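Local coordinates for protein genome packaging NTPase B204 (Sulfolobus turreted icosahedral virus 2, PDB 4KFU) that binds an ATP analogue in its P-loop site and, as an FtsK-HerA superfamily NTPase, probably powers the packaging of viral DNA, at residues D5-G11 with L133-R139; S35-H41 with T98-E104; L123-R127 with I146-D152. All blocks are in the same frame, centred on the assembly; numbering follows the deposited sequence.

From the N terminus, 5-11 contains a central strand (6-10) of the mixed sheet, and interaction 1 closes the longest loop when 133-139 pairs with it. Interaction 2 lies wholly within that loop: 35-41 meets 98-104, and 98-104 is in turn the sheet neighbour of 133-139, with Ile134 O probably accepting from Ile102 N. Interaction 3 crosses interaction 1, because 123-127 precedes the second strand of interaction 1 and 146-152 follows it; it comes after interaction 2 in series. Interactions 1 and 2 therefore build the parallel core of the sheet, while interaction 3 joins two helix ends and adjoins interaction 1 near Asp5 and Ile6.

Interaction 1. Residues D5-G11 with L133-R139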
loop_
_atom_site.group_PDB
_atom_site.type_symbol
_atom_site.label_atom_id
_atom_site.label_comp_id
_atom_site.label_asym_id
_atom_site.label_seq_id
_atom_site.Cartn_x
_atom_site.Cartn_y
_atom_site.Cartn_z
ATOM N N ASP A 5 -9.438 0.446 -5.434
ATOM C CA ASP A 5 -9.377 -0.529 -4.344
ATOM C C ASP A 5 -8.330 -0.138 -3.310
ATOM O O ASP A 5 -7.348 0.538 -3.626
ATOM C CB ASP A 5 -9.033 -1.925 -4.863
ATOM C CG ASP A 5 -10.244 -2.672 -5.377
ATOM O OD1 ASP A 5 -11.380 -2.199 -5.144
ATOM O OD2 ASP A 5 -10.058 -3.731 -6.010
ATOM N N ILE A 6 -8.556 -0.560 -2.069
ATOM C CA ILE A 6 -7.515 -0.481 -1.061
ATOM C C ILE A 6 -6.832 -1.853 -1.052
ATOM O O ILE A 6 -7.482 -2.889 -0.836
ATOM C CB ILE A 6 -8.071 -0.154 0.327
ATOM C CG1 ILE A 6 -8.636 1.282 0.332
ATOM C CG2 ILE A 6 -6.972 -0.275 1.367
ATOM C CD1 ILE A 6 -9.462 1.653 1.563
ATOM N N VAL A 7 -5.535 -1.858 -1.339
ATOM C CA VAL A 7 -4.753 -3.091 -1.366
ATOM C C VAL A 7 -3.679 -3.002 -0.300
ATOM O O VAL A 7 -2.974 -1.988 -0.184
ATOM C CB VAL A 7 -4.090 -3.320 -2.734
ATOM C CG1 VAL A 7 -3.245 -4.583 -2.715
ATOM C CG2 VAL A 7 -5.139 -3.407 -3.817
ATOM N N VAL A 8 -3.559 -4.062 0.494
ATOM C CA VAL A 8 -2.577 -4.085 1.564
ATOM C C VAL A 8 -1.624 -5.250 1.354
ATOM O O VAL A 8 -2.056 -6.405 1.199
ATOM C CB VAL A 8 -3.255 -4.184 2.940
ATOM C CG1 VAL A 8 -2.209 -4.178 4.054
ATOM C CG2 VAL A 8 -4.243 -3.009 3.122
ATOM N N LEU A 9 -0.329 -4.944 1.314
ATOM C CA LEU A 9 0.679 -5.986 1.169
ATOM C C LEU A 9 1.440 -6.169 2.477
ATOM O O LEU A 9 1.954 -5.203 3.056
ATOM C CB LEU A 9 1.673 -5.631 0.071
ATOM C CG LEU A 9 1.147 -5.031 -1.225
ATOM C CD1 LEU A 9 2.338 -4.713 -2.117
ATOM C CD2 LEU A 9 0.196 -5.990 -1.916
ATOM N N VAL A 10 1.527 -7.414 2.935
ATOM C CA VAL A 10 2.234 -7.726 4.172
ATOM C C VAL A 10 3.303 -8.766 3.898
ATOM O O VAL A 10 3.014 -9.836 3.349
ATOM C CB VAL A 10 1.298 -8.289 5.236
ATOM C CG1 VAL A 10 2.073 -8.506 6.544
ATOM C CG2 VAL A 10 0.100 -7.343 5.445
ATOM N N GLY A 11 4.536 -8.467 4.286
ATOM C CA GLY A 11 5.607 -9.418 4.055
ATOM C C GLY A 11 6.901 -9.025 4.728
ATOM O O GLY A 11 7.241 -7.839 4.766
ATOM N N LEU A 133 -5.544 2.921 -2.854
ATOM C CA LEU A 133 -4.398 2.879 -1.963
ATOM C C LEU A 133 -3.705 1.546 -2.104
ATOM O O LEU A 133 -4.364 0.493 -2.165
ATOM C CB LEU A 133 -4.831 2.996 -0.498
ATOM C CG LEU A 133 -5.324 4.247 0.200
ATOM C CD1 LEU A 133 -5.512 3.879 1.658
ATOM C CD2 LEU A 133 -4.315 5.386 0.074
ATOM N N ILE A 134 -2.380 1.590 -2.163
ATOM C CA ILE A 134 -1.583 0.387 -1.934
ATOM C C ILE A 134 -0.739 0.633 -0.704
ATOM O O ILE A 134 0.055 1.581 -0.663
ATOM C CB ILE A 134 -0.696 0.037 -3.120
ATOM C CG1 ILE A 134 -1.568 -0.233 -4.345
ATOM C CG2 ILE A 134 0.113 -1.226 -2.795
ATOM C CD1 ILE A 134 -0.814 -0.452 -5.612
ATOM N N LEU A 135 -0.954 -0.184 0.326
ATOM C CA LEU A 135 -0.236 -0.025 1.581
ATOM C C LEU A 135 0.631 -1.249 1.808
ATOM O O LEU A 135 0.179 -2.384 1.615
ATOM C CB LEU A 135 -1.200 0.126 2.756
ATOM C CG LEU A 135 -2.185 1.298 2.709
ATOM C CD1 LEU A 135 -3.052 1.289 3.954
ATOM C CD2 LEU A 135 -1.448 2.633 2.558
ATOM N N SER A 136 1.865 -1.022 2.237
ATOM C CA SER A 136 2.818 -2.110 2.397
ATOM C C SER A 136 3.450 -2.056 3.779
ATOM O O SER A 136 3.832 -0.976 4.248
ATOM C CB SER A 136 3.895 -1.981 1.312
ATOM O OG SER A 136 5.007 -2.796 1.590
ATOM N N THR A 137 3.581 -3.211 4.428
ATOM C CA THR A 137 4.240 -3.269 5.733
ATOM C C THR A 137 4.892 -4.614 5.966
ATOM O O THR A 137 4.641 -5.561 5.214
ATOM C CB THR A 137 3.263 -2.980 6.884
ATOM O OG1 THR A 137 4.010 -2.577 8.042
ATOM C CG2 THR A 137 2.411 -4.220 7.202
ATOM N N GLN A 138 5.720 -4.702 7.006
ATOM C CA GLN A 138 6.546 -5.896 7.224
ATOM C C GLN A 138 5.854 -6.964 8.075
ATOM O O GLN A 138 5.928 -8.137 7.759
ATOM C CB GLN A 138 7.894 -5.516 7.844
ATOM C CG GLN A 138 8.593 -4.353 7.119
ATOM C CD GLN A 138 10.032 -4.650 6.720
ATOM O OE1 GLN A 138 10.380 -4.617 5.528
ATOM N NE2 GLN A 138 10.882 -4.913 7.713
ATOM N N ARG A 139 5.206 -6.550 9.158
ATOM C CA ARG A 139 4.469 -7.476 10.028
ATOM C C ARG A 139 3.002 -7.059 10.058
ATOM O O ARG A 139 2.703 -5.864 9.998
ATOM C CB ARG A 139 5.034 -7.470 11.461
ATOM C CG ARG A 139 6.561 -7.693 11.572
ATOM C CD ARG A 139 6.934 -9.151 11.789
ATOM N NE ARG A 139 8.389 -9.352 11.842
ATOM C CZ ARG A 139 9.056 -9.889 12.866
ATOM N NH1 ARG A 139 8.415 -10.294 13.958
ATOM N NH2 ARG A 139 10.378 -10.031 12.795
#
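Leu9 N donates to Leu135 O at 2.6 Å, one rung of a parallel ladder running from Asp5 O to Gly11 N. Six backbone bonds alternate between donor strands; among them Leu135 N reaches Val7 O at 2.8 Å and Thr137 N reaches Leu9 O at 2.9 Å. CA-H...O contacts fill the intervals, as between Val8 CA and Leu135 O (3.2 Å).

Apolar packing follows the same register. On one face, Leu9 CG lies anti to its carbonyl carbon (chi1 -42°), and CD1 meets Ile134 CG2 at 4.2 Å where the two side chains cross at a slant; Phe25 of helix 17-31 covers Val7 and Leu9. On the other, Val8 CG2 rests beside Leu135 CB under helix 145-150. Beta-branched valines suit such extended strands.

Polar groups gather at the C-terminal ends. Ser136 OG bonds Asp103, Thr137 OG1 bonds Asp142, and both Gly11 O and Gln138 OE1 accept from Lys17 NZ. Gln138 CB touches Gly11 O at 3.9 Å. Gly11 fits the start of a Walker A loop, and Gln138 lies in the nucleotide pocket. The chemistry thus divides: an apolar, backbone-bonded body ends in a polar edge at the nucleotide pocket.

Interaction 2. Residues S35-H41 with T98-E104; sequences SYIIDDH and TVLIIDE. With ZN (zinc ion), chain L.
Glu104 OE1 is gripped by two donors of one residue: His41 ND1 at 3.2 Å and His41 N at 3.3 Å. The ring nitrogen uses the anti lone pair of OE1, which lies almost in the imidazole plane; the backbone N comes from the syn side, 32° out of the carboxylate plane. Ring and carboxylate planes are nearly perpendicular, 89° apart. The ND1 N-H is divided between Glu104 OE1 and, weakly, Asp103 O (2.7 Å from His41 ND1).

These residues follow directly on two parallel strands of a P-loop ATPase sheet, and the run of aliphatic residues ending in Asp103-Glu104 fits a Walker B motif. Consistent with this, Asp103 OD2 bonds Ser18 OG in the nucleotide pocket as well as Tyr50 OH, and the Asp103 side chain lies about 4 Å from a magnesium ion.

Behind the polar ends the strands are joined by backbone bonds, of which Asp39 N to Ile101 O (2.7 Å) is the shortest. Ile38 and Ile101 run alongside each other in the same direction, on the face that helix 17-31 covers around Ile101. On the other face, Leu100 CG stands anti to its backbone N (chi1 179°), a turn that lets CD1 come within 3.8 Å of Ile37 CB. These four residues give the middle of the buried layer an aliphatic filling, while polar side chains sit toward the strand ends.

With ND1 carrying the proton, His41 NE2 is the nitrogen that binds the zinc ion, at 2.1 Å; Asp73 and His108 complete the site. Asp39 suits its place near the strand end because a carboxylate can bind zinc through both OD1 and OD2, and its short chain keeps the metal close to the strand. Ile102 CG2 lies against that carboxylate, 3.5 Å from Asp39 OD2.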
loop_
_atom_site.group_PDB
_atom_site.type_symbol
_atom_site.label_atom_id
_atom_site.label_comp_id
_atom_site.label_asym_id
_atom_site.label_seq_id
_atom_site.Cartn_x
_atom_site.Cartn_y
_atom_site.Cartn_z
ATOM N N SER A 35 -2.791 6.880 -13.210
ATOM C CA SER A 35 -1.724 7.639 -12.569
ATOM C C SER A 35 -1.429 7.122 -11.161
ATOM O O SER A 35 -2.263 6.470 -10.533
ATOM C CB SER A 35 -2.098 9.122 -12.492
ATOM O OG SER A 35 -3.185 9.323 -11.609
ATOM N N TYR A 36 -0.228 7.407 -10.669
ATOM C CA TYR A 36 0.092 7.067 -9.291
ATOM C C TYR A 36 1.005 8.079 -8.611
ATOM O O TYR A 36 1.783 8.798 -9.263
ATOM C CB TYR A 36 0.652 5.638 -9.171
ATOM C CG TYR A 36 1.900 5.366 -9.989
ATOM C CD1 TYR A 36 3.135 5.890 -9.614
ATOM C CD2 TYR A 36 1.851 4.555 -11.116
ATOM C CE1 TYR A 36 4.276 5.635 -10.352
ATOM C CE2 TYR A 36 2.988 4.297 -11.858
ATOM C CZ TYR A 36 4.195 4.842 -11.469
ATOM O OH TYR A 36 5.337 4.581 -12.194
ATOM N N ILE A 37 0.877 8.127 -7.289
ATOM C CA ILE A 37 1.718 8.931 -6.420
ATOM C C ILE A 37 2.378 7.978 -5.429
ATOM O O ILE A 37 1.676 7.217 -4.732
ATOM C CB ILE A 37 0.871 9.955 -5.627
ATOM C CG1 ILE A 37 0.024 10.807 -6.577
ATOM C CG2 ILE A 37 1.756 10.826 -4.747
ATOM C CD1 ILE A 37 -1.029 11.642 -5.872
ATOM N N ILE A 38 3.710 7.994 -5.357
ATOM C CA ILE A 38 4.401 7.131 -4.397
ATOM C C ILE A 38 4.980 7.897 -3.209
ATOM O O ILE A 38 5.850 8.773 -3.377
ATOM C CB ILE A 38 5.548 6.337 -5.065
ATOM C CG1 ILE A 38 5.039 5.586 -6.301
ATOM C CG2 ILE A 38 6.183 5.386 -4.064
ATOM C CD1 ILE A 38 6.148 4.874 -7.088
ATOM N N ASP A 39 4.506 7.553 -2.012
ATOM C CA ASP A 39 5.031 8.080 -0.751
ATOM C C ASP A 39 6.181 7.170 -0.328
ATOM O O ASP A 39 5.960 6.058 0.169
ATOM C CB ASP A 39 3.903 8.108 0.294
ATOM C CG ASP A 39 4.363 8.542 1.687
ATOM O OD1 ASP A 39 5.431 9.165 1.830
ATOM O OD2 ASP A 39 3.642 8.253 2.673
ATOM N N ASP A 40 7.409 7.646 -0.546
ATOM C CA ASP A 40 8.641 6.842 -0.416
ATOM C C ASP A 40 9.428 7.244 0.838
ATOM O O ASP A 40 9.727 8.428 1.045
ATOM C CB ASP A 40 9.502 7.071 -1.670
ATOM C CG ASP A 40 10.640 6.051 -1.832
ATOM O OD1 ASP A 40 11.039 5.380 -0.853
ATOM O OD2 ASP A 40 11.157 5.940 -2.964
ATOM N N HIS A 41 9.778 6.271 1.672
ATOM C CA HIS A 41 10.471 6.570 2.923
ATOM C C HIS A 41 11.921 6.091 2.956
ATOM O O HIS A 41 12.645 6.350 3.921
ATOM C CB HIS A 41 9.689 5.978 4.102
ATOM C CG HIS A 41 8.251 6.402 4.128
ATOM N ND1 HIS A 41 7.239 5.631 3.596
ATOM C CD2 HIS A 41 7.669 7.536 4.575
ATOM C CE1 HIS A 41 6.085 6.263 3.745
ATOM N NE2 HIS A 41 6.321 7.428 4.329
ATOM N N THR A 98 -6.683 7.814 -9.211
ATOM C CA THR A 98 -5.247 7.679 -8.995
ATOM C C THR A 98 -4.984 6.695 -7.852
ATOM O O THR A 98 -5.761 6.626 -6.901
ATOM C CB THR A 98 -4.638 9.065 -8.630
ATOM O OG1 THR A 98 -4.788 9.964 -9.739
ATOM C CG2 THR A 98 -3.158 8.957 -8.264
ATOM N N VAL A 99 -3.906 5.922 -7.950
ATOM C CA VAL A 99 -3.474 5.113 -6.821
ATOM C C VAL A 99 -2.362 5.774 -6.000
ATOM O O VAL A 99 -1.287 6.105 -6.523
ATOM C CB VAL A 99 -3.015 3.722 -7.273
ATOM C CG1 VAL A 99 -2.644 2.907 -6.060
ATOM C CG2 VAL A 99 -4.135 3.044 -8.054
ATOM N N LEU A 100 -2.636 5.983 -4.714
ATOM C CA LEU A 100 -1.618 6.450 -3.779
ATOM C C LEU A 100 -0.886 5.233 -3.194
ATOM O O LEU A 100 -1.484 4.436 -2.464
ATOM C CB LEU A 100 -2.260 7.271 -2.656
ATOM C CG LEU A 100 -1.309 7.809 -1.585
ATOM C CD1 LEU A 100 -0.159 8.637 -2.220
ATOM C CD2 LEU A 100 -2.054 8.631 -0.505
ATOM N N ILE A 101 0.397 5.098 -3.523
ATOM C CA ILE A 101 1.223 3.985 -3.070
ATOM C C ILE A 101 2.112 4.377 -1.901
ATOM O O ILE A 101 2.922 5.307 -1.994
ATOM C CB ILE A 101 2.125 3.465 -4.205
ATOM C CG1 ILE A 101 1.294 3.193 -5.463
ATOM C CG2 ILE A 101 2.888 2.212 -3.758
ATOM C CD1 ILE A 101 2.082 2.533 -6.605
ATOM N N ILE A 102 1.959 3.657 -0.796
ATOM C CA ILE A 102 2.667 3.983 0.433
ATOM C C ILE A 102 3.483 2.798 0.898
ATOM O O ILE A 102 2.958 1.880 1.536
ATOM C CB ILE A 102 1.700 4.398 1.550
ATOM C CG1 ILE A 102 0.695 5.420 1.015
ATOM C CG2 ILE A 102 2.467 5.000 2.753
ATOM C CD1 ILE A 102 -0.059 6.128 2.092
ATOM N N ASP A 103 4.770 2.800 0.561
ATOM C CA ASP A 103 5.655 1.753 1.075
ATOM C C ASP A 103 6.041 2.129 2.497
ATOM O O ASP A 103 5.991 3.317 2.864
ATOM C CB ASP A 103 6.876 1.551 0.179
ATOM C CG ASP A 103 7.203 0.064 -0.033
ATOM O OD1 ASP A 103 6.912 -0.748 0.884
ATOM O OD2 ASP A 103 7.742 -0.295 -1.111
ATOM N N GLU A 104 6.368 1.129 3.315
ATOM C CA GLU A 104 6.609 1.355 4.744
ATOM C C GLU A 104 5.438 2.111 5.387
ATOM O O GLU A 104 5.636 3.124 6.073
ATOM C CB GLU A 104 7.929 2.116 4.954
ATOM C CG GLU A 104 9.154 1.501 4.233
ATOM C CD GLU A 104 9.395 2.059 2.815
ATOM O OE1 GLU A 104 8.940 3.193 2.502
ATOM O OE2 GLU A 104 10.053 1.363 2.001
HETATM ZN ZN ZN L . 5.107 9.101 4.174
#

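Interaction 3. Residues L123-R127 with I146-D152; sequences LHANR and IVYKQAD
The guanidinium of Arg127 receives Asp152 OD1 at its edge, near its plane, in a salt bridge of 2.8 Å from NH2. The two flat groups come from opposite directions and are turned 43° against each other. A long arginine, extended from CG to NE, suits the span from the residues that follow helix 117-124 to the residue beyond another helix. Its NH1 also bridges to Asp4 and Asp5, so the cation has several acidic partners, while Asp152 OD2 accepts from Ile6 N and OD1 from Asn194 ND2.

The other flat pair is looser. The imidazole of His124 meets the Gln150 amide obliquely, with His124 CD2 3.4 Å from Gln150 NE2 and the planes 38° apart; His124 ND1 turns back to Asp120 O in its own helix.

Here the ends of helices 117-124 and 145-150 come together. The second is the helix of a beta-alpha-beta crossover from strand 131-137 to strand 153-156, with Val147 packed on Val8 and Leu135 of the sheet.

Gln150 joins the helix ends directly: bent at chi2 (-55°), its chain brings NE2 to Leu123 O at 3.0 Å. An amide suits this place, supplying an uncharged donor to a carbonyl at the helix terminus. Leu123 CD1 touches both Ile146 CD1 (3.9 Å) and Val147 CG2 (4.0 Å), and the leucine crosses the isoleucine at about a right angle.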
loop_
_atom_site.group_PDB
_atom_site.type_symbol
_atom_site.label_atom_id
_atom_site.label_comp_id
_atom_site.label_asym_id
_atom_site.label_seq_id
_atom_site.Cartn_x
_atom_site.Cartn_y
_atom_site.Cartn_z
ATOM N N LEU A 123 -9.369 5.637 4.501
ATOM C CA LEU A 123 -9.857 4.268 4.745
ATOM C C LEU A 123 -11.369 4.127 4.569
ATOM O O LEU A 123 -11.872 3.013 4.459
ATOM C CB LEU A 123 -9.452 3.798 6.151
ATOM C CG LEU A 123 -7.972 3.574 6.457
ATOM C CD1 LEU A 123 -7.820 3.013 7.870
ATOM C CD2 LEU A 123 -7.297 2.629 5.443
ATOM N N HIS A 124 -12.103 5.239 4.555
ATOM C CA HIS A 124 -13.562 5.151 4.436
ATOM C C HIS A 124 -14.168 5.882 3.234
ATOM O O HIS A 124 -15.292 5.589 2.827
ATOM C CB HIS A 124 -14.247 5.645 5.723
ATOM C CG HIS A 124 -13.873 4.872 6.946
ATOM N ND1 HIS A 124 -12.918 5.303 7.833
ATOM C CD2 HIS A 124 -14.336 3.689 7.427
ATOM C CE1 HIS A 124 -12.800 4.421 8.814
ATOM N NE2 HIS A 124 -13.648 3.434 8.588
ATOM N N ALA A 125 -13.447 6.838 2.667
ATOM C CA ALA A 125 -14.037 7.652 1.612
ATOM C C ALA A 125 -13.119 7.743 0.405
ATOM O O ALA A 125 -13.158 8.723 -0.346
ATOM C CB ALA A 125 -14.355 9.031 2.143
ATOM N N ASN A 126 -12.291 6.723 0.220
ATOM C CA ASN A 126 -11.266 6.800 -0.811
ATOM C C ASN A 126 -11.853 6.824 -2.214
ATOM O O ASN A 126 -11.336 7.518 -3.100
ATOM C CB ASN A 126 -10.235 5.680 -0.650
ATOM C CG ASN A 126 -10.799 4.308 -0.957
ATOM O OD1 ASN A 126 -11.588 3.758 -0.187
ATOM N ND2 ASN A 126 -10.381 3.739 -2.077
ATOM N N ARG A 127 -12.941 6.083 -2.414
ATOM C CA ARG A 127 -13.565 6.032 -3.735
ATOM C C ARG A 127 -14.135 7.394 -4.128
ATOM O O ARG A 127 -13.988 7.829 -5.263
ATOM C CB ARG A 127 -14.636 4.942 -3.799
ATOM C CG ARG A 127 -14.110 3.539 -3.471
ATOM C CD ARG A 127 -14.889 2.458 -4.213
ATOM N NE ARG A 127 -14.785 1.153 -3.564
ATOM C CZ ARG A 127 -13.852 0.243 -3.836
ATOM N NH1 ARG A 127 -12.921 0.489 -4.747
ATOM N NH2 ARG A 127 -13.849 -0.922 -3.191
ATOM N N ILE A 146 -8.018 -1.560 11.681
ATOM C CA ILE A 146 -9.034 -1.056 10.748
ATOM C C ILE A 146 -8.569 -1.003 9.297
ATOM O O ILE A 146 -9.391 -1.092 8.378
ATOM C CB ILE A 146 -9.657 0.293 11.176
ATOM C CG1 ILE A 146 -8.575 1.370 11.374
ATOM C CG2 ILE A 146 -10.485 0.100 12.435
ATOM C CD1 ILE A 146 -9.150 2.768 11.481
ATOM N N VAL A 147 -7.264 -0.869 9.079
ATOM C CA VAL A 147 -6.724 -1.021 7.721
ATOM C C VAL A 147 -7.137 -2.346 7.082
ATOM O O VAL A 147 -7.527 -2.390 5.906
ATOM C CB VAL A 147 -5.175 -0.901 7.686
ATOM C CG1 VAL A 147 -4.634 -1.281 6.306
ATOM C CG2 VAL A 147 -4.736 0.508 8.054
ATOM N N TYR A 148 -7.069 -3.441 7.841
ATOM C CA TYR A 148 -7.444 -4.727 7.258
ATOM C C TYR A 148 -8.954 -4.872 7.102
ATOM O O TYR A 148 -9.412 -5.525 6.167
ATOM C CB TYR A 148 -6.846 -5.906 8.044
ATOM C CG TYR A 148 -5.356 -5.770 8.227
ATOM C CD1 TYR A 148 -4.498 -5.938 7.153
ATOM C CD2 TYR A 148 -4.806 -5.445 9.467
ATOM C CE1 TYR A 148 -3.116 -5.803 7.304
ATOM C CE2 TYR A 148 -3.420 -5.291 9.625
ATOM C CZ TYR A 148 -2.589 -5.486 8.528
ATOM O OH TYR A 148 -1.221 -5.357 8.666
ATOM N N LYS A 149 -9.724 -4.266 8.001
ATOM C CA LYS A 149 -11.177 -4.324 7.886
ATOM C C LYS A 149 -11.684 -3.505 6.691
ATOM O O LYS A 149 -12.712 -3.832 6.086
ATOM C CB LYS A 149 -11.833 -3.826 9.169
ATOM C CG LYS A 149 -11.379 -4.543 10.447
ATOM C CD LYS A 149 -11.526 -6.059 10.341
ATOM C CE LYS A 149 -12.971 -6.467 10.178
ATOM N NZ LYS A 149 -13.288 -7.682 10.990
ATOM N N GLN A 150 -10.957 -2.448 6.345
ATOM C CA GLN A 150 -11.371 -1.566 5.251
ATOM C C GLN A 150 -10.777 -1.932 3.891
ATOM O O GLN A 150 -11.182 -1.387 2.854
ATOM C CB GLN A 150 -11.009 -0.111 5.583
ATOM C CG GLN A 150 -11.794 0.471 6.738
ATOM C CD GLN A 150 -13.295 0.360 6.535
ATOM O OE1 GLN A 150 -13.990 -0.287 7.318
ATOM N NE2 GLN A 150 -13.801 0.991 5.478
ATOM N N ALA A 151 -9.806 -2.832 3.882
ATOM C CA ALA A 151 -9.146 -3.211 2.631
ATOM C C ALA A 151 -10.106 -3.948 1.689
ATOM O O ALA A 151 -11.115 -4.513 2.134
ATOM C CB ALA A 151 -7.923 -4.065 2.932
ATOM N N ASP A 152 -9.797 -3.938 0.393
ATOM C CA ASP A 152 -10.520 -4.769 -0.573
ATOM C C ASP A 152 -9.725 -6.029 -0.877
ATOM O O ASP A 152 -10.291 -7.094 -1.134
ATOM C CB ASP A 152 -10.768 -4.007 -1.869
ATOM C CG ASP A 152 -11.612 -2.777 -1.660
ATOM O OD1 ASP A 152 -12.847 -2.930 -1.517
ATOM O OD2 ASP A 152 -11.039 -1.664 -1.617
#